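Local coordinates for A-adding tRNA nucleotidyltransferase (PDB 4WBY), which adds the terminal adenosine to tRNAs ending in CC, using ATP and magnesium to complete the CCA end, at residues Ala321-Pro333 / Glu384-Lys396. Numbering follows the deposited sequence.
Sequences AKENYEVYRLLKP and ERIEELKREIMNK
The hydroxyl OH of Y328 accepts two ammonium groups, K390 NZ of the facing helix, 3.1 Å away, and K332 NZ, four residues on from Y328, at 2.9 Å. A phenol oxygen suits this place because it can take both donors; E387 OE2 makes a weak bond to K390 NZ (3.4 Å) within a salt bridge and a long salt bridge to K332 NZ, and probably offsets both charges. M394 runs its extended chain across the Y328 ring, CE 3.3 Å from the ring centroid and almost on the normal; its SD lies over that face too and also meets the edge of Y325. Y325, its ring swung across by a chi1 of 174°, lays a face on R391 CB, while the long R391 chain carries its guanidinium to E323, whose carboxylate sits over one face, pairing by charge alone. N395 OD1 can take the Y325 N-H in the first turn of helix 324-331, and N324 ND2 gives M394 O a nearly straight bond of 2.9 Å (171°). A leucine replacing Y328 would probably leave both lysines without their shared acceptor and M394 CE without its aromatic face. Thus a buried methionine-tyrosine core, bordered by amides and charges, holds the last modelled helix, 380-394, against helix 324-331, away from the ATP site.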
# COMPACT_ATOMS: atom_id res chain seq x y z
N ALA A 321 -13.12 -35.15 -7.09
CA ALA A 321 -14.42 -34.77 -7.65
C ALA A 321 -14.48 -35.08 -9.14
O ALA A 321 -13.66 -34.61 -9.92
CB ALA A 321 -14.70 -33.29 -7.39
N LYS A 322 -15.48 -35.87 -9.52
CA LYS A 322 -15.58 -36.37 -10.89
C LYS A 322 -16.58 -35.58 -11.73
O LYS A 322 -16.35 -35.35 -12.92
CB LYS A 322 -15.96 -37.85 -10.87
CG LYS A 322 -17.06 -38.20 -9.87
CD LYS A 322 -17.37 -39.69 -9.85
CE LYS A 322 -16.32 -40.49 -9.08
NZ LYS A 322 -15.09 -40.77 -9.89
N GLU A 323 -17.69 -35.18 -11.13
CA GLU A 323 -18.71 -34.41 -11.84
C GLU A 323 -18.68 -32.94 -11.42
O GLU A 323 -18.30 -32.61 -10.30
CB GLU A 323 -20.10 -35.00 -11.60
CG GLU A 323 -20.61 -34.86 -10.18
CD GLU A 323 -22.01 -35.42 -10.01
OE1 GLU A 323 -22.35 -36.41 -10.69
OE2 GLU A 323 -22.78 -34.86 -9.21
N ASN A 324 -19.09 -32.06 -12.34
CA ASN A 324 -19.01 -30.62 -12.13
C ASN A 324 -19.80 -30.14 -10.91
O ASN A 324 -19.40 -29.18 -10.25
CB ASN A 324 -19.49 -29.87 -13.37
CG ASN A 324 -18.57 -30.06 -14.56
OD1 ASN A 324 -17.41 -30.44 -14.40
ND2 ASN A 324 -19.08 -29.79 -15.75
N TYR A 325 -20.91 -30.80 -10.63
CA TYR A 325 -21.76 -30.39 -9.52
C TYR A 325 -21.05 -30.57 -8.18
O TYR A 325 -21.27 -29.80 -7.25
CB TYR A 325 -23.08 -31.17 -9.52
CG TYR A 325 -23.94 -30.88 -8.30
CD1 TYR A 325 -24.60 -29.66 -8.17
CD2 TYR A 325 -24.07 -31.82 -7.28
CE1 TYR A 325 -25.37 -29.39 -7.05
CE2 TYR A 325 -24.85 -31.55 -6.17
CZ TYR A 325 -25.50 -30.33 -6.06
OH TYR A 325 -26.27 -30.06 -4.95
N GLU A 326 -20.20 -31.58 -8.08
CA GLU A 326 -19.45 -31.80 -6.85
C GLU A 326 -18.43 -30.68 -6.66
O GLU A 326 -18.24 -30.18 -5.55
CB GLU A 326 -18.76 -33.17 -6.86
CG GLU A 326 -18.11 -33.53 -5.53
CD GLU A 326 -17.72 -35.00 -5.45
OE1 GLU A 326 -17.53 -35.63 -6.52
OE2 GLU A 326 -17.62 -35.52 -4.32
N VAL A 327 -17.78 -30.30 -7.75
CA VAL A 327 -16.85 -29.17 -7.72
C VAL A 327 -17.60 -27.92 -7.26
O VAL A 327 -17.12 -27.17 -6.40
CB VAL A 327 -16.20 -28.93 -9.10
CG1 VAL A 327 -15.34 -27.69 -9.09
CG2 VAL A 327 -15.37 -30.15 -9.52
N TYR A 328 -18.78 -27.71 -7.83
CA TYR A 328 -19.61 -26.56 -7.48
C TYR A 328 -19.97 -26.56 -6.00
O TYR A 328 -19.88 -25.53 -5.34
CB TYR A 328 -20.88 -26.54 -8.35
CG TYR A 328 -22.00 -25.66 -7.83
CD1 TYR A 328 -22.01 -24.29 -8.08
CD2 TYR A 328 -23.05 -26.20 -7.10
CE1 TYR A 328 -23.04 -23.49 -7.61
CE2 TYR A 328 -24.08 -25.41 -6.63
CZ TYR A 328 -24.07 -24.05 -6.89
OH TYR A 328 -25.10 -23.26 -6.42
N ARG A 329 -20.38 -27.72 -5.49
CA ARG A 329 -20.78 -27.84 -4.09
C ARG A 329 -19.61 -27.56 -3.14
O ARG A 329 -19.78 -26.93 -2.09
CB ARG A 329 -21.35 -29.24 -3.81
CG ARG A 329 -21.86 -29.44 -2.40
CD ARG A 329 -22.19 -30.91 -2.14
NE ARG A 329 -21.10 -31.78 -2.57
CZ ARG A 329 -20.02 -32.04 -1.84
NH1 ARG A 329 -19.88 -31.51 -0.64
NH2 ARG A 329 -19.07 -32.85 -2.32
N LEU A 330 -18.42 -28.02 -3.51
CA LEU A 330 -17.23 -27.81 -2.70
C LEU A 330 -16.75 -26.35 -2.71
O LEU A 330 -16.23 -25.86 -1.71
CB LEU A 330 -16.10 -28.72 -3.17
CG LEU A 330 -16.28 -30.21 -2.86
CD1 LEU A 330 -15.28 -31.05 -3.65
CD2 LEU A 330 -16.13 -30.46 -1.37
N LEU A 331 -16.94 -25.67 -3.83
CA LEU A 331 -16.41 -24.31 -4.00
C LEU A 331 -17.39 -23.21 -3.61
O LEU A 331 -16.97 -22.11 -3.27
CB LEU A 331 -15.96 -24.09 -5.44
CG LEU A 331 -14.81 -24.99 -5.91
CD1 LEU A 331 -14.45 -24.70 -7.35
CD2 LEU A 331 -13.59 -24.84 -5.00
N LYS A 332 -18.68 -23.52 -3.66
CA LYS A 332 -19.73 -22.52 -3.43
C LYS A 332 -19.58 -21.67 -2.15
O LYS A 332 -19.82 -20.47 -2.19
CB LYS A 332 -21.11 -23.20 -3.42
CG LYS A 332 -22.27 -22.23 -3.35
CD LYS A 332 -23.61 -22.94 -3.53
CE LYS A 332 -24.76 -21.95 -3.51
NZ LYS A 332 -26.06 -22.60 -3.80
N PRO A 333 -19.18 -22.28 -1.01
CA PRO A 333 -19.14 -21.41 0.17
C PRO A 333 -17.85 -20.60 0.34
O PRO A 333 -17.74 -19.85 1.32
CB PRO A 333 -19.29 -22.39 1.33
CG PRO A 333 -18.71 -23.66 0.82
CD PRO A 333 -19.00 -23.70 -0.66
N GLU A 384 -33.68 -28.20 -2.22
CA GLU A 384 -33.15 -29.49 -2.64
C GLU A 384 -33.47 -29.79 -4.09
O GLU A 384 -32.61 -30.25 -4.85
CB GLU A 384 -33.69 -30.61 -1.74
CG GLU A 384 -33.15 -30.59 -0.32
CD GLU A 384 -33.90 -31.54 0.59
OE1 GLU A 384 -34.93 -32.11 0.16
OE2 GLU A 384 -33.47 -31.71 1.75
N ARG A 385 -34.71 -29.53 -4.49
CA ARG A 385 -35.14 -29.79 -5.86
C ARG A 385 -34.46 -28.83 -6.84
O ARG A 385 -34.14 -29.20 -7.97
CB ARG A 385 -36.66 -29.69 -5.98
CG ARG A 385 -37.19 -30.01 -7.37
CD ARG A 385 -36.63 -31.33 -7.88
NE ARG A 385 -36.98 -31.58 -9.27
CZ ARG A 385 -36.44 -32.54 -10.02
NH1 ARG A 385 -35.51 -33.33 -9.52
NH2 ARG A 385 -36.83 -32.70 -11.28
N ILE A 386 -34.23 -27.60 -6.40
CA ILE A 386 -33.51 -26.63 -7.21
C ILE A 386 -32.07 -27.08 -7.43
O ILE A 386 -31.54 -27.00 -8.54
CB ILE A 386 -33.53 -25.22 -6.57
CG1 ILE A 386 -34.92 -24.60 -6.70
CG2 ILE A 386 -32.50 -24.32 -7.23
CD1 ILE A 386 -34.97 -23.12 -6.38
N GLU A 387 -31.44 -27.60 -6.38
CA GLU A 387 -30.07 -28.08 -6.47
C GLU A 387 -29.97 -29.31 -7.36
O GLU A 387 -28.95 -29.52 -8.03
CB GLU A 387 -29.51 -28.39 -5.07
CG GLU A 387 -29.28 -27.15 -4.21
CD GLU A 387 -28.36 -26.14 -4.87
OE1 GLU A 387 -27.19 -26.50 -5.16
OE2 GLU A 387 -28.79 -24.99 -5.09
N GLU A 388 -31.01 -30.13 -7.38
CA GLU A 388 -31.06 -31.29 -8.26
C GLU A 388 -31.08 -30.86 -9.72
O GLU A 388 -30.35 -31.41 -10.55
CB GLU A 388 -32.29 -32.16 -7.96
CG GLU A 388 -32.08 -33.21 -6.89
CD GLU A 388 -33.24 -34.18 -6.78
OE1 GLU A 388 -34.39 -33.75 -7.01
OE2 GLU A 388 -33.01 -35.37 -6.48
N LEU A 389 -31.92 -29.88 -10.03
CA LEU A 389 -32.05 -29.37 -11.39
C LEU A 389 -30.77 -28.69 -11.85
O LEU A 389 -30.41 -28.75 -13.03
CB LEU A 389 -33.23 -28.39 -11.48
CG LEU A 389 -34.61 -29.00 -11.21
CD1 LEU A 389 -35.68 -27.92 -11.21
CD2 LEU A 389 -34.92 -30.08 -12.23
N LYS A 390 -30.08 -28.05 -10.91
CA LYS A 390 -28.77 -27.45 -11.19
C LYS A 390 -27.77 -28.52 -11.59
O LYS A 390 -27.07 -28.39 -12.59
CB LYS A 390 -28.25 -26.70 -9.96
CG LYS A 390 -28.91 -25.35 -9.71
CD LYS A 390 -28.25 -24.67 -8.52
CE LYS A 390 -28.62 -23.21 -8.43
NZ LYS A 390 -27.94 -22.55 -7.28
N ARG A 391 -27.71 -29.58 -10.78
CA ARG A 391 -26.81 -30.71 -10.99
C ARG A 391 -26.89 -31.26 -12.42
O ARG A 391 -25.87 -31.60 -13.02
CB ARG A 391 -27.14 -31.82 -9.99
CG ARG A 391 -26.37 -33.11 -10.18
CD ARG A 391 -26.99 -34.23 -9.34
NE ARG A 391 -26.34 -35.52 -9.55
CZ ARG A 391 -25.46 -36.06 -8.72
NH1 ARG A 391 -25.12 -35.42 -7.61
NH2 ARG A 391 -24.92 -37.24 -8.99
N GLU A 392 -28.10 -31.32 -12.96
CA GLU A 392 -28.31 -31.84 -14.31
C GLU A 392 -27.68 -30.93 -15.35
O GLU A 392 -27.08 -31.40 -16.32
CB GLU A 392 -29.80 -32.02 -14.59
CG GLU A 392 -30.56 -32.69 -13.47
CD GLU A 392 -29.89 -33.96 -12.98
OE1 GLU A 392 -29.42 -34.76 -13.82
OE2 GLU A 392 -29.82 -34.15 -11.74
N ILE A 393 -27.81 -29.62 -15.15
CA ILE A 393 -27.30 -28.64 -16.10
C ILE A 393 -25.77 -28.57 -16.08
O ILE A 393 -25.13 -28.65 -17.13
CB ILE A 393 -27.87 -27.24 -15.81
CG1 ILE A 393 -29.39 -27.26 -15.89
CG2 ILE A 393 -27.29 -26.22 -16.79
CD1 ILE A 393 -30.04 -25.93 -15.60
N MET A 394 -25.20 -28.43 -14.88
CA MET A 394 -23.76 -28.25 -14.73
C MET A 394 -22.94 -29.40 -15.30
O MET A 394 -21.90 -29.19 -15.93
CB MET A 394 -23.39 -28.08 -13.25
CG MET A 394 -23.99 -26.87 -12.59
SD MET A 394 -23.45 -26.75 -10.88
CE MET A 394 -24.45 -25.37 -10.32
N ASN A 395 -23.42 -30.63 -15.09
CA ASN A 395 -22.68 -31.81 -15.52
C ASN A 395 -22.67 -31.97 -17.04
O ASN A 395 -21.96 -32.83 -17.57
CB ASN A 395 -23.26 -33.06 -14.85
CG ASN A 395 -23.06 -33.06 -13.34
OD1 ASN A 395 -22.20 -32.35 -12.81
ND2 ASN A 395 -23.85 -33.86 -12.64
N LYS A 396 -23.45 -31.15 -17.73
CA LYS A 396 -23.45 -31.14 -19.19
C LYS A 396 -22.41 -30.16 -19.73
O LYS A 396 -21.45 -30.55 -20.39
CB LYS A 396 -24.83 -30.79 -19.74
CG LYS A 396 -25.86 -31.91 -19.58
CD LYS A 396 -27.27 -31.41 -19.88
CE LYS A 396 -28.32 -32.35 -19.31
NZ LYS A 396 -28.43 -33.62 -20.07